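Local coordinates for protein of Unknown Function (DUF1696) with Pleckstrin-homology Domains (Shewanella loihica PV-4, PDB 3DCX) that is of unknown function but adopts a bacterial pleckstrin-homology domain fold, a fold often used to bind partner molecules, at residues Leu16-Ala27 against Val38-Ile47. Residues are numbered along the deposited sequence; the frame is centred on the assembly and turned at random.
Sequences LGPIMGDNEQLA and VFTNKRLILI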
loop_
_atom_site.group_PDB
_atom_site.type_symbol
_atom_site.label_atom_id
_atom_site.label_comp_id
_atom_site.label_asym_id
_atom_site.label_seq_id
_atom_site.Cartn_x
_atom_site.Cartn_y
_atom_site.Cartn_z
ATOM N N LEU A 16 -7.733 -26.643 -11.869
ATOM C CA LEU A 16 -7.065 -25.615 -11.080
ATOM C C LEU A 16 -7.222 -25.813 -9.587
ATOM O O LEU A 16 -6.517 -25.184 -8.807
ATOM C CB LEU A 16 -7.587 -24.236 -11.456
ATOM C CG LEU A 16 -7.280 -23.774 -12.863
ATOM C CD1 LEU A 16 -7.845 -22.370 -13.100
ATOM C CD2 LEU A 16 -5.763 -23.862 -13.145
ATOM N N GLY A 17 -8.151 -26.672 -9.190
ATOM C CA GLY A 17 -8.437 -26.947 -7.798
ATOM C C GLY A 17 -7.230 -27.002 -6.882
ATOM O O GLY A 17 -7.252 -26.399 -5.819
ATOM N N PRO A 18 -6.178 -27.754 -7.268
ATOM C CA PRO A 18 -4.993 -27.845 -6.421
ATOM C C PRO A 18 -4.273 -26.533 -6.074
ATOM O O PRO A 18 -3.586 -26.510 -5.070
ATOM C CB PRO A 18 -4.064 -28.749 -7.237
ATOM C CG PRO A 18 -4.977 -29.569 -8.047
ATOM C CD PRO A 18 -6.045 -28.622 -8.449
ATOM N N ILE A 19 -4.392 -25.481 -6.888
ATOM C CA ILE A 19 -3.727 -24.175 -6.603
ATOM C C ILE A 19 -4.745 -23.097 -6.171
ATOM O O ILE A 19 -4.397 -21.944 -5.903
ATOM C CB ILE A 19 -2.816 -23.717 -7.769
ATOM C CG1 ILE A 19 -3.527 -23.542 -9.104
ATOM C CG2 ILE A 19 -1.714 -24.795 -8.027
ATOM C CD1 ILE A 19 -4.443 -22.327 -9.253
HETATM N N MSE A 20 -6.004 -23.491 -6.095
HETATM C CA MSE A 20 -7.070 -22.610 -5.647
HETATM C C MSE A 20 -7.163 -22.581 -4.132
HETATM O O MSE A 20 -6.820 -23.565 -3.453
HETATM C CB MSE A 20 -8.403 -23.058 -6.246
HETATM C CG MSE A 20 -8.562 -22.647 -7.703
HETATM SE SE MSE A 20 -10.176 -23.400 -8.478
HETATM C CE MSE A 20 -11.541 -22.320 -7.461
ATOM N N GLY A 21 -7.645 -21.461 -3.596
ATOM C CA GLY A 21 -7.919 -21.353 -2.163
ATOM C C GLY A 21 -9.086 -22.250 -1.775
ATOM O O GLY A 21 -9.934 -22.552 -2.614
ATOM N N ASP A 22 -9.136 -22.658 -0.506
ATOM C CA ASP A 22 -10.196 -23.524 0.021
ATOM C C ASP A 22 -11.601 -22.962 -0.253
ATOM O O ASP A 22 -12.497 -23.708 -0.609
ATOM C CB ASP A 22 -10.063 -23.735 1.541
ATOM C CG ASP A 22 -8.807 -24.509 1.950
ATOM O OD1 ASP A 22 -8.150 -25.147 1.106
ATOM O OD2 ASP A 22 -8.467 -24.448 3.157
ATOM N N ASN A 23 -11.791 -21.661 -0.066
ATOM C CA ASN A 23 -13.085 -21.006 -0.307
ATOM C C ASN A 23 -13.155 -20.185 -1.622
ATOM O O ASN A 23 -13.938 -19.231 -1.750
ATOM C CB ASN A 23 -13.406 -20.098 0.884
ATOM C CG ASN A 23 -13.333 -20.839 2.237
ATOM O OD1 ASN A 23 -13.714 -22.017 2.349
ATOM N ND2 ASN A 23 -12.836 -20.145 3.263
ATOM N N GLU A 24 -12.339 -20.562 -2.604
ATOM C CA GLU A 24 -12.311 -19.862 -3.865
ATOM C C GLU A 24 -13.227 -20.533 -4.874
ATOM O O GLU A 24 -13.302 -21.762 -4.954
ATOM C CB GLU A 24 -10.889 -19.828 -4.419
ATOM C CG GLU A 24 -10.731 -18.880 -5.609
ATOM C CD GLU A 24 -9.288 -18.649 -5.962
ATOM O OE1 GLU A 24 -8.434 -19.518 -5.618
ATOM O OE2 GLU A 24 -9.003 -17.611 -6.602
ATOM N N GLN A 25 -13.906 -19.704 -5.656
ATOM C CA GLN A 25 -14.791 -20.169 -6.715
ATOM C C GLN A 25 -14.494 -19.448 -8.009
ATOM O O GLN A 25 -14.122 -18.277 -8.021
ATOM C CB GLN A 25 -16.239 -19.937 -6.327
ATOM C CG GLN A 25 -16.693 -20.820 -5.199
ATOM C CD GLN A 25 -18.160 -20.660 -4.940
ATOM O OE1 GLN A 25 -18.552 -20.024 -3.961
ATOM N NE2 GLN A 25 -18.994 -21.194 -5.845
ATOM N N LEU A 26 -14.689 -20.163 -9.113
ATOM C CA LEU A 26 -14.516 -19.587 -10.438
ATOM C C LEU A 26 -15.773 -18.854 -10.872
ATOM O O LEU A 26 -16.881 -19.329 -10.642
ATOM C CB LEU A 26 -14.164 -20.682 -11.439
ATOM C CG LEU A 26 -12.873 -21.450 -11.145
ATOM C CD1 LEU A 26 -12.656 -22.369 -12.300
ATOM C CD2 LEU A 26 -11.667 -20.564 -10.958
ATOM N N ALA A 27 -15.614 -17.677 -11.461
ATOM C CA ALA A 27 -16.778 -16.900 -11.919
ATOM C C ALA A 27 -16.887 -16.916 -13.439
ATOM O O ALA A 27 -17.982 -16.978 -14.011
ATOM C CB ALA A 27 -16.730 -15.420 -11.380
ATOM N N VAL A 38 -8.680 -15.882 -16.170
ATOM C CA VAL A 38 -9.637 -16.524 -15.276
ATOM C C VAL A 38 -10.062 -15.537 -14.199
ATOM O O VAL A 38 -9.213 -14.889 -13.589
ATOM C CB VAL A 38 -9.039 -17.795 -14.677
ATOM C CG1 VAL A 38 -10.037 -18.492 -13.716
ATOM C CG2 VAL A 38 -8.621 -18.720 -15.809
ATOM N N PHE A 39 -11.367 -15.374 -14.041
ATOM C CA PHE A 39 -11.920 -14.579 -12.941
ATOM C C PHE A 39 -12.399 -15.509 -11.870
ATOM O O PHE A 39 -13.316 -16.299 -12.098
ATOM C CB PHE A 39 -13.113 -13.735 -13.382
ATOM C CG PHE A 39 -12.792 -12.726 -14.415
ATOM C CD1 PHE A 39 -12.633 -13.106 -15.754
ATOM C CD2 PHE A 39 -12.679 -11.385 -14.075
ATOM C CE1 PHE A 39 -12.335 -12.156 -16.729
ATOM C CE2 PHE A 39 -12.382 -10.422 -15.041
ATOM C CZ PHE A 39 -12.214 -10.802 -16.359
ATOM N N THR A 40 -11.789 -15.429 -10.696
ATOM C CA THR A 40 -12.327 -16.113 -9.537
ATOM C C THR A 40 -13.081 -15.098 -8.660
ATOM O O THR A 40 -13.238 -13.934 -9.029
ATOM C CB THR A 40 -11.241 -16.852 -8.777
ATOM O OG1 THR A 40 -10.655 -15.990 -7.774
ATOM C CG2 THR A 40 -10.198 -17.416 -9.754
ATOM N N ASN A 41 -13.593 -15.534 -7.520
ATOM C CA ASN A 41 -14.149 -14.564 -6.574
ATOM C C ASN A 41 -13.092 -13.809 -5.724
ATOM O O ASN A 41 -13.449 -12.948 -4.934
ATOM C CB ASN A 41 -15.229 -15.191 -5.685
ATOM C CG ASN A 41 -14.726 -16.294 -4.826
ATOM O OD1 ASN A 41 -13.659 -16.870 -5.052
ATOM N ND2 ASN A 41 -15.507 -16.621 -3.820
ATOM N N LYS A 42 -11.814 -14.135 -5.897
ATOM C CA LYS A 42 -10.702 -13.568 -5.113
ATOM C C LYS A 42 -9.609 -12.895 -5.952
ATOM O O LYS A 42 -8.854 -12.063 -5.451
ATOM C CB LYS A 42 -10.029 -14.678 -4.335
ATOM C CG LYS A 42 -10.928 -15.507 -3.467
ATOM C CD LYS A 42 -11.267 -14.821 -2.196
ATOM C CE LYS A 42 -11.916 -15.791 -1.228
ATOM N NZ LYS A 42 -12.925 -15.081 -0.436
ATOM N N ARG A 43 -9.480 -13.300 -7.203
ATOM C CA ARG A 43 -8.370 -12.831 -8.034
ATOM C C ARG A 43 -8.626 -13.076 -9.500
ATOM O O ARG A 43 -9.485 -13.859 -9.874
ATOM C CB ARG A 43 -7.068 -13.575 -7.650
ATOM C CG ARG A 43 -7.208 -15.091 -7.750
ATOM C CD ARG A 43 -5.895 -15.888 -7.648
ATOM N NE ARG A 43 -6.214 -17.236 -7.147
ATOM C CZ ARG A 43 -5.332 -18.184 -6.854
ATOM N NH1 ARG A 43 -4.023 -18.007 -7.047
ATOM N NH2 ARG A 43 -5.763 -19.341 -6.363
ATOM N N LEU A 44 -7.815 -12.444 -10.334
ATOM C CA LEU A 44 -7.633 -12.906 -11.690
ATOM C C LEU A 44 -6.437 -13.845 -11.681
ATOM O O LEU A 44 -5.453 -13.599 -10.965
ATOM C CB LEU A 44 -7.351 -11.757 -12.632
ATOM C CG LEU A 44 -8.222 -10.511 -12.496
ATOM C CD1 LEU A 44 -7.626 -9.417 -13.381
ATOM C CD2 LEU A 44 -9.672 -10.781 -12.846
ATOM N N ILE A 45 -6.537 -14.920 -12.460
ATOM C CA ILE A 45 -5.414 -15.778 -12.791
ATOM C C ILE A 45 -5.133 -15.611 -14.289
ATOM O O ILE A 45 -6.008 -15.838 -15.149
ATOM C CB ILE A 45 -5.655 -17.249 -12.404
ATOM C CG1 ILE A 45 -6.078 -17.351 -10.941
ATOM C CG2 ILE A 45 -4.346 -18.105 -12.617
ATOM C CD1 ILE A 45 -6.599 -18.757 -10.527
ATOM N N LEU A 46 -3.925 -15.157 -14.608
ATOM C CA LEU A 46 -3.540 -14.985 -15.984
ATOM C C LEU A 46 -2.558 -16.100 -16.305
ATOM O O LEU A 46 -1.472 -16.171 -15.731
ATOM C CB LEU A 46 -2.929 -13.600 -16.235
ATOM C CG LEU A 46 -3.581 -12.357 -15.614
ATOM C CD1 LEU A 46 -3.081 -11.134 -16.347
ATOM C CD2 LEU A 46 -5.091 -12.412 -15.640
ATOM N N ILE A 47 -2.983 -16.997 -17.185
ATOM C CA ILE A 47 -2.187 -18.155 -17.599
ATOM C C ILE A 47 -1.601 -17.926 -18.988
ATOM O O ILE A 47 -2.330 -17.955 -19.987
ATOM C CB ILE A 47 -3.040 -19.428 -17.613
ATOM C CG1 ILE A 47 -3.671 -19.655 -16.228
ATOM C CG2 ILE A 47 -2.181 -20.632 -18.070
ATOM C CD1 ILE A 47 -4.588 -20.864 -16.120
HETATM O O HOH W 1 -2.438 -20.195 -5.968
#
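With CG trans to its backbone N (chi1 -169°) and the chain extended beyond, E24 reaches across to R43, whose own chain runs straight from CG to NE. The carboxylate and guanidinium planes lie 9° apart in a side-on, two-pronged salt bridge. R43 NE meets E24 OE2 at 2.9 Å and R43 NH2 meets E24 OE1 at 2.8 Å, each on the syn lone pair of its oxygen. The anti lone pair of OE2 takes the T40 hydroxyl (OG1 to OE2 2.6 Å), while G21 N donates to OE1, so four bonds fix the buried carboxylate. T40 OG1 in turn accepts from the backbone N of K42 (an ST turn) and of R43 (an ST motif). R43 NH2 also binds I19 O at 3.0 Å. Replacing E24 by alanine removes the carboxylate and is likely to leave the R43 charge without its mate. Q25 N bonds N41 OD1 at 2.9 Å from well above the carbonyl plane. The contact ties the loop after helix 9-16 to the turn linking strands 35-40 and 43-50, and the hydrogen bond from A27 N to F39 O (2.8 Å) pairs strands 26-32 and 35-40 in the five-stranded antiparallel sheet of this PH domain; L12 of helix 9-16 touches L26 and V38.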